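Local coordinates for protein dihydroorotase (Saccharomyces cerevisiae S288C, PDB 6L0A) that catalyses the reversible, zinc-dependent interconversion of N-carbamoyl-L-aspartate and (S)-dihydroorotate, the third step of de novo pyrimidine synthesis, at residues T210-H213 / L214-I218; V232-L235 / P236-K240; A288-F291 / E292-A296; F303-D306 / F307-F311. One frame throughout, in Å; residues are numbered along the deposited sequence.

How the contacts relate
Following the chain from its N-terminal side, the four contacts come in series, none nested or crossing, and each is local, within one loop, helix start or helix. Contact 1 turns the chain after strand 205-209 of the parallel sheet; contact 2 starts helix 236-246. These two touch where Thr217 OG1 and Ile218 N probably both hydrogen-bond to Lys234 O, and both reach the second subunit. Contact 3 ends helix 283-293 and meets contact 1 through Val290, which packs on Leu214 and Phe215. Contact 4, on the following helix 300-312, joins contact 3 where Phe303 CB meets Phe291 CZ. It packs on the parallel sheet of this TIM-barrel-clan enzyme, while contact 3 borders strand 354-362 of the antiparallel sheet.

Contact 1 (T210-H213 / L214-I218); sequences TAHH and LFLTI
An ST motif opens the turn that leaves strand 205-209 of the parallel sheet, and within this turn Ala211 and His212 offer their carbonyls to Leu214, Phe215 and Leu216. Leu214 N gives a bond of 3.1 Å to Ala211 O. His212 O is gripped twice: Leu216 N comes almost straight in along its C=O direction at 2.8 Å, while Phe215 N, 3.1 Å away, reaches the same oxygen from well above the carbonyl plane. The motif itself rests on Thr210 OG1, which accepts from His213 N at 2.9 Å and also shares a hydrogen bond of 2.8 Å with His213 ND1. The same hydroxyl lies over the centre of the His212 ring, whose chi1 of 48° sets CG between the backbone N and the carbonyl carbon and carries the imidazole back across the threonine. Leucine suits position 214 among the apolar Val290, Val243 and Ala246; Leu214 CG, 3.2 Å from Thr210 O, shuts in that oxygen, which has no hydrogen-bond partner. Phe215 turns a ring edge to Ala211 O, CD1 lying 3.2 Å from that oxygen. A water donates to both His213 O and Leu216 O. With His213 NE2 bonded to Pro231 O, both imidazole nitrogens of His213 have partners, which should fix the ring's rotation beside Thr210, itself packed against the zinc ligand His180.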
loop_
_atom_site.group_PDB
_atom_site.type_symbol
_atom_site.label_atom_id
_atom_site.label_comp_id
_atom_site.label_asym_id
_atom_site.label_seq_id
_atom_site.Cartn_x
_atom_site.Cartn_y
_atom_site.Cartn_z
ATOM N N THR C 210 0.601 -18.638 -1.764
ATOM C CA THR C 210 0.511 -18.488 -0.327
ATOM C C THR C 210 -0.940 -18.566 0.116
ATOM O O THR C 210 -1.867 -18.523 -0.695
ATOM C CB THR C 210 1.066 -17.144 0.124
ATOM O OG1 THR C 210 0.180 -16.112 -0.338
ATOM C CG2 THR C 210 2.469 -16.917 -0.434
ATOM N N ALA C 211 -1.125 -18.656 1.426
ATOM C CA ALA C 211 -2.467 -18.512 1.980
ATOM C C ALA C 211 -2.959 -17.079 1.836
ATOM O O ALA C 211 -4.095 -16.840 1.413
ATOM C CB ALA C 211 -2.479 -18.938 3.446
ATOM N N HIS C 212 -2.110 -16.101 2.160
ATOM C CA HIS C 212 -2.636 -14.742 2.292
ATOM C C HIS C 212 -2.938 -14.102 0.939
ATOM O O HIS C 212 -3.826 -13.248 0.850
ATOM C CB HIS C 212 -1.691 -13.868 3.120
ATOM C CG HIS C 212 -0.250 -13.939 2.716
ATOM N ND1 HIS C 212 0.577 -14.982 3.080
ATOM C CD2 HIS C 212 0.523 -13.069 2.027
ATOM C CE1 HIS C 212 1.795 -14.758 2.613
ATOM N NE2 HIS C 212 1.791 -13.597 1.979
ATOM N N HIS C 213 -2.251 -14.510 -0.128
ATOM C CA HIS C 213 -2.593 -13.949 -1.430
ATOM C C HIS C 213 -3.888 -14.521 -1.998
ATOM O O HIS C 213 -4.372 -14.000 -3.003
ATOM C CB HIS C 213 -1.441 -14.160 -2.412
ATOM C CG HIS C 213 -0.239 -13.309 -2.113
ATOM N ND1 HIS C 213 0.963 -13.826 -1.673
ATOM C CD2 HIS C 213 -0.064 -11.964 -2.192
ATOM C CE1 HIS C 213 1.825 -12.837 -1.488
ATOM N NE2 HIS C 213 1.228 -11.698 -1.804
ATOM N N LEU C 214 -4.436 -15.587 -1.404
ATOM C CA LEU C 214 -5.758 -16.076 -1.781
ATOM C C LEU C 214 -6.872 -15.268 -1.132
ATOM O O LEU C 214 -8.040 -15.438 -1.505
ATOM C CB LEU C 214 -5.904 -17.552 -1.405
ATOM C CG LEU C 214 -4.840 -18.484 -1.997
ATOM C CD1 LEU C 214 -5.161 -19.943 -1.680
ATOM C CD2 LEU C 214 -4.704 -18.271 -3.505
ATOM N N PHE C 215 -6.531 -14.398 -0.183
ATOM C CA PHE C 215 -7.472 -13.537 0.524
ATOM C C PHE C 215 -7.270 -12.061 0.236
ATOM O O PHE C 215 -8.246 -11.323 0.062
ATOM C CB PHE C 215 -7.335 -13.726 2.042
ATOM C CG PHE C 215 -7.825 -15.054 2.550
ATOM C CD1 PHE C 215 -6.946 -16.124 2.701
ATOM C CD2 PHE C 215 -9.154 -15.223 2.917
ATOM C CE1 PHE C 215 -7.384 -17.338 3.202
ATOM C CE2 PHE C 215 -9.600 -16.441 3.409
ATOM C CZ PHE C 215 -8.714 -17.499 3.546
ATOM N N LEU C 216 -6.020 -11.608 0.229
ATOM C CA LEU C 216 -5.717 -10.186 0.310
ATOM C C LEU C 216 -5.730 -9.516 -1.048
ATOM O O LEU C 216 -5.442 -10.124 -2.083
ATOM C CB LEU C 216 -4.338 -9.949 0.938
ATOM C CG LEU C 216 -4.084 -10.342 2.389
ATOM C CD1 LEU C 216 -2.621 -10.084 2.734
ATOM C CD2 LEU C 216 -4.999 -9.586 3.338
ATOM N N THR C 217 -6.015 -8.220 -1.020
ATOM C CA THR C 217 -5.842 -7.338 -2.157
ATOM C C THR C 217 -5.172 -6.075 -1.631
ATOM O O THR C 217 -5.000 -5.915 -0.426
ATOM C CB THR C 217 -7.194 -7.043 -2.806
ATOM O OG1 THR C 217 -6.996 -6.648 -4.163
ATOM C CG2 THR C 217 -7.886 -5.965 -2.054
ATOM N N ILE C 218 -4.799 -5.157 -2.534
ATOM C CA ILE C 218 -4.120 -3.930 -2.106
ATOM C C ILE C 218 -4.930 -3.172 -1.054
ATOM O O ILE C 218 -4.360 -2.541 -0.157
ATOM C CB ILE C 218 -3.811 -3.043 -3.331
ATOM C CG1 ILE C 218 -3.037 -1.791 -2.914
ATOM C CG2 ILE C 218 -5.097 -2.700 -4.112
ATOM C CD1 ILE C 218 -2.471 -1.013 -4.082
HETATM O O HOH W 1 -3.944 -11.502 -3.917
#

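Contact 2 (V232-L235 / P236-K240); sequences VAKL and PNDKK
Leu235 sits at the N-cap of helix 236-246, and Asp238, three residues on, reaches back to it. Leu235 N donates to Asp238 OD2 at 3.0 Å with an N-H...O angle of 160°, OD2 accepting through its lone pair that faces away from OD1. Aspartate at this position makes the same bond in a capping box, but leucine cannot return it, so the box is incomplete. Asp238 suits the place because its CG stands beside its own backbone N (chi1 -59°), which turns the carboxylate toward the start of the helix, where the helix dipole probably favours a negative charge. Its other oxygen, OD1, accepts from Glu184 N, so both oxygens are engaged. Asn237 ND2 donates to Glu184 OE1, and Lys234 O takes a bond from Thr217 OG1. The first helical bond follows: Lys239 N meets Leu235 O at 3.0 Å, almost in line with the carbonyl, and Lys240 N bonds to Pro236 O. Proline fits the first turn, where its missing N-H costs no helical bond. The leucine side chain runs alongside that of Asp238 and packs on Ile218 and on His152 of the second subunit. Lys234 lays its CB against Asp238 OD2 but sends its amine the other way. A bend at the last torsion, chi4 68°, brings NZ within 2.9 Å of Val232 O, on a lone pair in the carbonyl plane, and NZ also bonds to Thr182 OG1. Lys239 NZ is held by Phe215 O. The link to proline itself brings Leu235 CB to 3.4 Å from Pro236 CD.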
loop_
_atom_site.group_PDB
_atom_site.type_symbol
_atom_site.label_atom_id
_atom_site.label_comp_id
_atom_site.label_asym_id
_atom_site.label_seq_id
_atom_site.Cartn_x
_atom_site.Cartn_y
_atom_site.Cartn_z
ATOM N N VAL C 232 3.637 -7.598 -3.035
ATOM C CA VAL C 232 2.433 -7.070 -2.408
ATOM C C VAL C 232 1.211 -7.730 -3.034
ATOM O O VAL C 232 1.231 -8.139 -4.202
ATOM C CB VAL C 232 2.364 -5.537 -2.554
ATOM C CG1 VAL C 232 3.623 -4.872 -1.964
ATOM C CG2 VAL C 232 2.156 -5.131 -4.016
ATOM N N ALA C 233 0.138 -7.834 -2.251
ATOM C CA ALA C 233 -1.150 -8.240 -2.801
ATOM C C ALA C 233 -1.660 -7.161 -3.750
ATOM O O ALA C 233 -1.533 -5.961 -3.474
ATOM C CB ALA C 233 -2.158 -8.489 -1.672
ATOM N N LYS C 234 -2.216 -7.575 -4.879
ATOM C CA LYS C 234 -2.455 -6.673 -6.002
ATOM C C LYS C 234 -3.964 -6.490 -6.192
ATOM O O LYS C 234 -4.657 -6.249 -5.196
ATOM C CB LYS C 234 -1.706 -7.182 -7.224
ATOM C CG LYS C 234 -0.192 -7.105 -6.997
ATOM C CD LYS C 234 0.602 -7.767 -8.097
ATOM C CE LYS C 234 2.097 -7.506 -7.905
ATOM N NZ LYS C 234 2.741 -8.165 -6.701
ATOM N N LEU C 235 -4.485 -6.571 -7.397
ATOM C CA LEU C 235 -5.846 -6.123 -7.645
ATOM C C LEU C 235 -6.829 -7.285 -7.549
ATOM O O LEU C 235 -6.433 -8.457 -7.552
ATOM C CB LEU C 235 -5.922 -5.472 -9.018
ATOM C CG LEU C 235 -4.903 -4.351 -9.220
ATOM C CD1 LEU C 235 -5.097 -3.690 -10.579
ATOM C CD2 LEU C 235 -5.014 -3.336 -8.100
ATOM N N PRO C 236 -8.130 -7.001 -7.435
ATOM C CA PRO C 236 -9.105 -8.108 -7.431
ATOM C C PRO C 236 -8.973 -9.058 -8.617
ATOM O O PRO C 236 -9.183 -10.268 -8.446
ATOM C CB PRO C 236 -10.452 -7.367 -7.433
ATOM C CG PRO C 236 -10.160 -6.085 -6.725
ATOM C CD PRO C 236 -8.785 -5.698 -7.184
ATOM N N ASN C 237 -8.634 -8.559 -9.810
ATOM C CA ASN C 237 -8.464 -9.445 -10.964
ATOM C C ASN C 237 -7.291 -10.399 -10.765
ATOM O O ASN C 237 -7.325 -11.545 -11.231
ATOM C CB ASN C 237 -8.261 -8.617 -12.239
ATOM C CG ASN C 237 -7.927 -9.472 -13.464
ATOM O OD1 ASN C 237 -8.796 -10.151 -14.022
ATOM N ND2 ASN C 237 -6.667 -9.426 -13.897
ATOM N N ASP C 238 -6.240 -9.942 -10.092
ATOM C CA ASP C 238 -5.127 -10.824 -9.767
ATOM C C ASP C 238 -5.541 -11.873 -8.746
ATOM O O ASP C 238 -5.304 -13.071 -8.942
ATOM C CB ASP C 238 -3.952 -9.997 -9.248
ATOM C CG ASP C 238 -3.490 -8.986 -10.250
ATOM O OD1 ASP C 238 -3.119 -9.417 -11.362
ATOM O OD2 ASP C 238 -3.491 -7.768 -9.934
ATOM N N LYS C 239 -6.165 -11.450 -7.645
ATOM C CA LYS C 239 -6.602 -12.427 -6.657
ATOM C C LYS C 239 -7.534 -13.462 -7.285
ATOM O O LYS C 239 -7.469 -14.650 -6.938
ATOM C CB LYS C 239 -7.282 -11.739 -5.476
ATOM C CG LYS C 239 -7.786 -12.731 -4.441
ATOM C CD LYS C 239 -8.338 -12.041 -3.204
ATOM C CE LYS C 239 -9.835 -11.838 -3.325
ATOM N NZ LYS C 239 -10.424 -11.538 -1.994
ATOM N N LYS C 240 -8.398 -13.029 -8.219
ATOM C CA LYS C 240 -9.275 -13.967 -8.924
ATOM C C LYS C 240 -8.467 -15.029 -9.654
ATOM O O LYS C 240 -8.803 -16.219 -9.596
ATOM C CB LYS C 240 -10.184 -13.218 -9.913
ATOM C CG LYS C 240 -10.618 -14.030 -11.171
ATOM C CD LYS C 240 -12.031 -13.642 -11.645
ATOM C CE LYS C 240 -12.278 -13.842 -13.160
ATOM N NZ LYS C 240 -11.467 -14.914 -13.829
#

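Contact 3 (A288-F291 / E292-A296); sequences AQVF and EEQNA
Gln289 and Glu293, one turn apart near the end of helix 283-293, are joined by a side-chain hydrogen bond: Gln289 NE2 donates to Glu293 OE2 at 3.2 Å. OE2 lies close to the amide plane of Gln289, while the N-H comes to it from above the carboxylate plane, the two groups standing 68° apart. Gln289 folds at chi2 (59°) to bring the amide over, and its OE1 accepts from Ser356 N, so both ends of this amide are used. Glutamine, donor and acceptor at once, suits such a bridging place. Glu292 forms a salt bridge with Lys329.

Along the backbone Glu292 N bonds to Ala288 O at 2.9 Å and Glu293 N to Gln289 O at 3.0 Å. The helix then closes in a Schellman motif: Asn295, a residue type that tolerates positive phi, turns the chain, its N bonding to Glu292 O inside the wider bond from Ala296 N to Phe291 O, 2.9 Å long. Phe291 lays its ring edge against Ala296 O, with CD2 3.3 Å from that oxygen.

Ala288 and Gln289 face strand 354-362, Val290 and Gln294 touch Val243 of helix 236-246, and Phe291 meets Phe303 of helix 300-312.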
loop_
_atom_site.group_PDB
_atom_site.type_symbol
_atom_site.label_atom_id
_atom_site.label_comp_id
_atom_site.label_asym_id
_atom_site.label_seq_id
_atom_site.Cartn_x
_atom_site.Cartn_y
_atom_site.Cartn_z
ATOM N N ALA C 288 -7.979 -24.387 3.564
ATOM C CA ALA C 288 -9.251 -25.096 3.541
ATOM C C ALA C 288 -10.413 -24.120 3.428
ATOM O O ALA C 288 -11.409 -24.401 2.751
ATOM C CB ALA C 288 -9.386 -25.954 4.795
ATOM N N GLN C 289 -10.289 -22.953 4.060
ATOM C CA GLN C 289 -11.322 -21.930 3.928
ATOM C C GLN C 289 -11.559 -21.583 2.466
ATOM O O GLN C 289 -12.708 -21.487 2.011
ATOM C CB GLN C 289 -10.925 -20.686 4.725
ATOM C CG GLN C 289 -12.086 -19.745 5.032
ATOM C CD GLN C 289 -13.178 -20.437 5.817
ATOM O OE1 GLN C 289 -12.908 -21.119 6.811
ATOM N NE2 GLN C 289 -14.424 -20.269 5.377
ATOM N N VAL C 290 -10.478 -21.407 1.708
ATOM C CA VAL C 290 -10.589 -21.023 0.304
ATOM C C VAL C 290 -11.203 -22.146 -0.517
ATOM O O VAL C 290 -12.099 -21.919 -1.341
ATOM C CB VAL C 290 -9.209 -20.624 -0.241
ATOM C CG1 VAL C 290 -9.300 -20.292 -1.733
ATOM C CG2 VAL C 290 -8.663 -19.464 0.571
ATOM N N PHE C 291 -10.724 -23.375 -0.318
ATOM C CA PHE C 291 -11.220 -24.480 -1.127
ATOM C C PHE C 291 -12.683 -24.787 -0.818
ATOM O O PHE C 291 -13.439 -25.163 -1.718
ATOM C CB PHE C 291 -10.343 -25.712 -0.916
ATOM C CG PHE C 291 -9.062 -25.692 -1.722
ATOM C CD1 PHE C 291 -8.041 -24.803 -1.412
ATOM C CD2 PHE C 291 -8.884 -26.565 -2.783
ATOM C CE1 PHE C 291 -6.861 -24.791 -2.144
ATOM C CE2 PHE C 291 -7.709 -26.557 -3.527
ATOM C CZ PHE C 291 -6.693 -25.663 -3.201
ATOM N N GLU C 292 -13.103 -24.594 0.428
ATOM C CA GLU C 292 -14.516 -24.747 0.764
ATOM C C GLU C 292 -15.357 -23.690 0.062
ATOM O O GLU C 292 -16.354 -24.005 -0.601
ATOM C CB GLU C 292 -14.707 -24.663 2.275
ATOM C CG GLU C 292 -16.167 -24.519 2.679
ATOM C CD GLU C 292 -16.470 -25.172 4.001
ATOM O OE1 GLU C 292 -15.883 -24.747 5.019
ATOM O OE2 GLU C 292 -17.292 -26.114 4.021
ATOM N N GLU C 293 -14.960 -22.421 0.190
ATOM C CA GLU C 293 -15.706 -21.345 -0.450
ATOM C C GLU C 293 -15.741 -21.511 -1.966
ATOM O O GLU C 293 -16.711 -21.096 -2.615
ATOM C CB GLU C 293 -15.107 -19.993 -0.043
ATOM C CG GLU C 293 -15.244 -19.698 1.462
ATOM C CD GLU C 293 -14.548 -18.417 1.901
ATOM O OE1 GLU C 293 -13.903 -17.770 1.051
ATOM O OE2 GLU C 293 -14.631 -18.067 3.106
ATOM N N GLN C 294 -14.725 -22.144 -2.547
ATOM C CA GLN C 294 -14.692 -22.368 -3.984
ATOM C C GLN C 294 -15.350 -23.674 -4.403
ATOM O O GLN C 294 -15.371 -23.980 -5.602
ATOM C CB GLN C 294 -13.249 -22.351 -4.504
ATOM C CG GLN C 294 -12.553 -21.012 -4.324
ATOM C CD GLN C 294 -13.362 -19.862 -4.878
ATOM O OE1 GLN C 294 -13.693 -19.838 -6.065
ATOM N NE2 GLN C 294 -13.682 -18.899 -4.025
ATOM N N ASN C 295 -15.874 -24.447 -3.455
ATOM C CA ASN C 295 -16.507 -25.728 -3.762
ATOM C C ASN C 295 -15.540 -26.646 -4.491
ATOM O O ASN C 295 -15.870 -27.285 -5.492
ATOM C CB ASN C 295 -17.790 -25.524 -4.557
ATOM C CG ASN C 295 -18.772 -24.722 -3.802
ATOM O OD1 ASN C 295 -19.456 -23.854 -4.349
ATOM N ND2 ASN C 295 -18.843 -24.967 -2.499
ATOM N N ALA C 296 -14.322 -26.709 -3.966
ATOM C CA ALA C 296 -13.280 -27.494 -4.606
ATOM C C ALA C 296 -12.470 -28.287 -3.586
ATOM O O ALA C 296 -11.284 -28.553 -3.807
ATOM C CB ALA C 296 -12.362 -26.595 -5.434
#

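Contact 4 (F303-D306 / F307-F311); sequences FVSD and FGISF
A wide pi-type turn at 303-306 marks the first half of helix 300-312, and regular bonding resumes where Ser305 and Asp306 meet Ile309 and Ser310. Ile309 N donates to Ser305 O at 3.1 Å, nearly in line with the carbonyl, and Ser310 N to Asp306 O at 3.0 Å. Upstream, a water bridges the widened turn, accepting from Gly308 N at 2.9 Å and giving a weak bond to Phe303 O. Ile309 drapes back over the preceding turn: its CD1 lies 3.6 Å from Ser305 OG, and its CG1 is 3.5 Å from Ser305 O. The serine hydroxyl stands anti to the backbone N (chi1 -177°) and is bonded to Leu9 O; a small polar side chain suits this buried place, where it can satisfy that carbonyl. Ile309 also touches Leu9, so both residues face the same loop.

The helix lies against the parallel sheet of the TIM-barrel-type domain. Phe303 packs on Phe255 of strand 253-255 and Leu209 of strand 205-209, while Phe307 touches Phe254. Within the helix the Phe307 ring reaches back toward Phe303, CD2 of Phe307 coming 4.1 Å from Phe303 N at an oblique approach. Asp306 sends its carboxylate away from residues 307-311, and OD1 forms a salt bridge with Lys301 NZ, five residues earlier.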
loop_
_atom_site.group_PDB
_atom_site.type_symbol
_atom_site.label_atom_id
_atom_site.label_comp_id
_atom_site.label_asym_id
_atom_site.label_seq_id
_atom_site.Cartn_x
_atom_site.Cartn_y
_atom_site.Cartn_z
ATOM N N PHE C 303 -3.227 -29.786 -3.736
ATOM C CA PHE C 303 -2.586 -28.480 -3.593
ATOM C C PHE C 303 -1.664 -28.430 -2.379
ATOM O O PHE C 303 -0.609 -27.790 -2.434
ATOM C CB PHE C 303 -3.649 -27.383 -3.508
ATOM C CG PHE C 303 -3.079 -26.002 -3.308
ATOM C CD1 PHE C 303 -2.436 -25.347 -4.345
ATOM C CD2 PHE C 303 -3.192 -25.368 -2.091
ATOM C CE1 PHE C 303 -1.891 -24.071 -4.159
ATOM C CE2 PHE C 303 -2.667 -24.090 -1.896
ATOM C CZ PHE C 303 -2.014 -23.450 -2.936
ATOM N N VAL C 304 -2.029 -29.100 -1.281
ATOM C CA VAL C 304 -1.258 -29.040 -0.043
ATOM C C VAL C 304 -0.482 -30.315 0.246
ATOM O O VAL C 304 0.125 -30.414 1.321
ATOM C CB VAL C 304 -2.138 -28.684 1.169
ATOM C CG1 VAL C 304 -2.856 -27.344 0.950
ATOM C CG2 VAL C 304 -3.144 -29.801 1.453
ATOM N N SER C 305 -0.485 -31.298 -0.655
ATOM C CA SER C 305 0.334 -32.477 -0.396
ATOM C C SER C 305 0.889 -33.105 -1.668
ATOM O O SER C 305 2.108 -33.160 -1.837
ATOM C CB SER C 305 -0.448 -33.529 0.395
ATOM O OG SER C 305 0.391 -34.635 0.702
ATOM N N ASP C 306 0.019 -33.571 -2.570
ATOM C CA ASP C 306 0.475 -34.387 -3.698
ATOM C C ASP C 306 1.507 -33.656 -4.554
ATOM O O ASP C 306 2.573 -34.204 -4.866
ATOM C CB ASP C 306 -0.713 -34.806 -4.575
ATOM C CG ASP C 306 -1.761 -35.604 -3.818
ATOM O OD1 ASP C 306 -1.503 -36.030 -2.672
ATOM O OD2 ASP C 306 -2.859 -35.787 -4.383
ATOM N N PHE C 307 1.196 -32.423 -4.968
ATOM C CA PHE C 307 1.981 -31.781 -6.019
ATOM C C PHE C 307 3.343 -31.329 -5.507
ATOM O O PHE C 307 4.341 -31.418 -6.233
ATOM C CB PHE C 307 1.200 -30.607 -6.612
ATOM C CG PHE C 307 -0.068 -31.027 -7.317
ATOM C CD1 PHE C 307 -0.120 -32.229 -8.017
ATOM C CD2 PHE C 307 -1.205 -30.236 -7.263
ATOM C CE1 PHE C 307 -1.288 -32.620 -8.669
ATOM C CE2 PHE C 307 -2.366 -30.623 -7.903
ATOM C CZ PHE C 307 -2.408 -31.816 -8.609
ATOM N N GLY C 308 3.413 -30.856 -4.265
ATOM C CA GLY C 308 4.706 -30.471 -3.713
ATOM C C GLY C 308 5.598 -31.670 -3.463
ATOM O O GLY C 308 6.796 -31.640 -3.758
ATOM N N ILE C 309 5.024 -32.745 -2.917
ATOM C CA ILE C 309 5.781 -33.981 -2.729
ATOM C C ILE C 309 6.326 -34.485 -4.062
ATOM O O ILE C 309 7.485 -34.910 -4.155
ATOM C CB ILE C 309 4.898 -35.033 -2.033
ATOM C CG1 ILE C 309 4.875 -34.771 -0.526
ATOM C CG2 ILE C 309 5.383 -36.452 -2.353
ATOM C CD1 ILE C 309 3.848 -35.588 0.232
ATOM N N SER C 310 5.510 -34.427 -5.116
ATOM C CA SER C 310 5.942 -34.911 -6.425
ATOM C C SER C 310 7.054 -34.039 -7.015
ATOM O O SER C 310 8.047 -34.558 -7.543
ATOM C CB SER C 310 4.739 -34.980 -7.375
ATOM O OG SER C 310 5.143 -35.210 -8.717
ATOM N N PHE C 311 6.903 -32.712 -6.940
ATOM C CA PHE C 311 7.882 -31.809 -7.549
ATOM C C PHE C 311 9.228 -31.885 -6.840
ATOM O O PHE C 311 10.280 -31.873 -7.490
ATOM C CB PHE C 311 7.347 -30.369 -7.527
ATOM C CG PHE C 311 8.165 -29.397 -8.330
ATOM C CD1 PHE C 311 7.940 -29.238 -9.682
ATOM C CD2 PHE C 311 9.161 -28.646 -7.734
ATOM C CE1 PHE C 311 8.698 -28.345 -10.438
ATOM C CE2 PHE C 311 9.914 -27.760 -8.476
ATOM C CZ PHE C 311 9.673 -27.603 -9.835
HETATM O O HOH W 2 1.397 -29.846 -2.520
#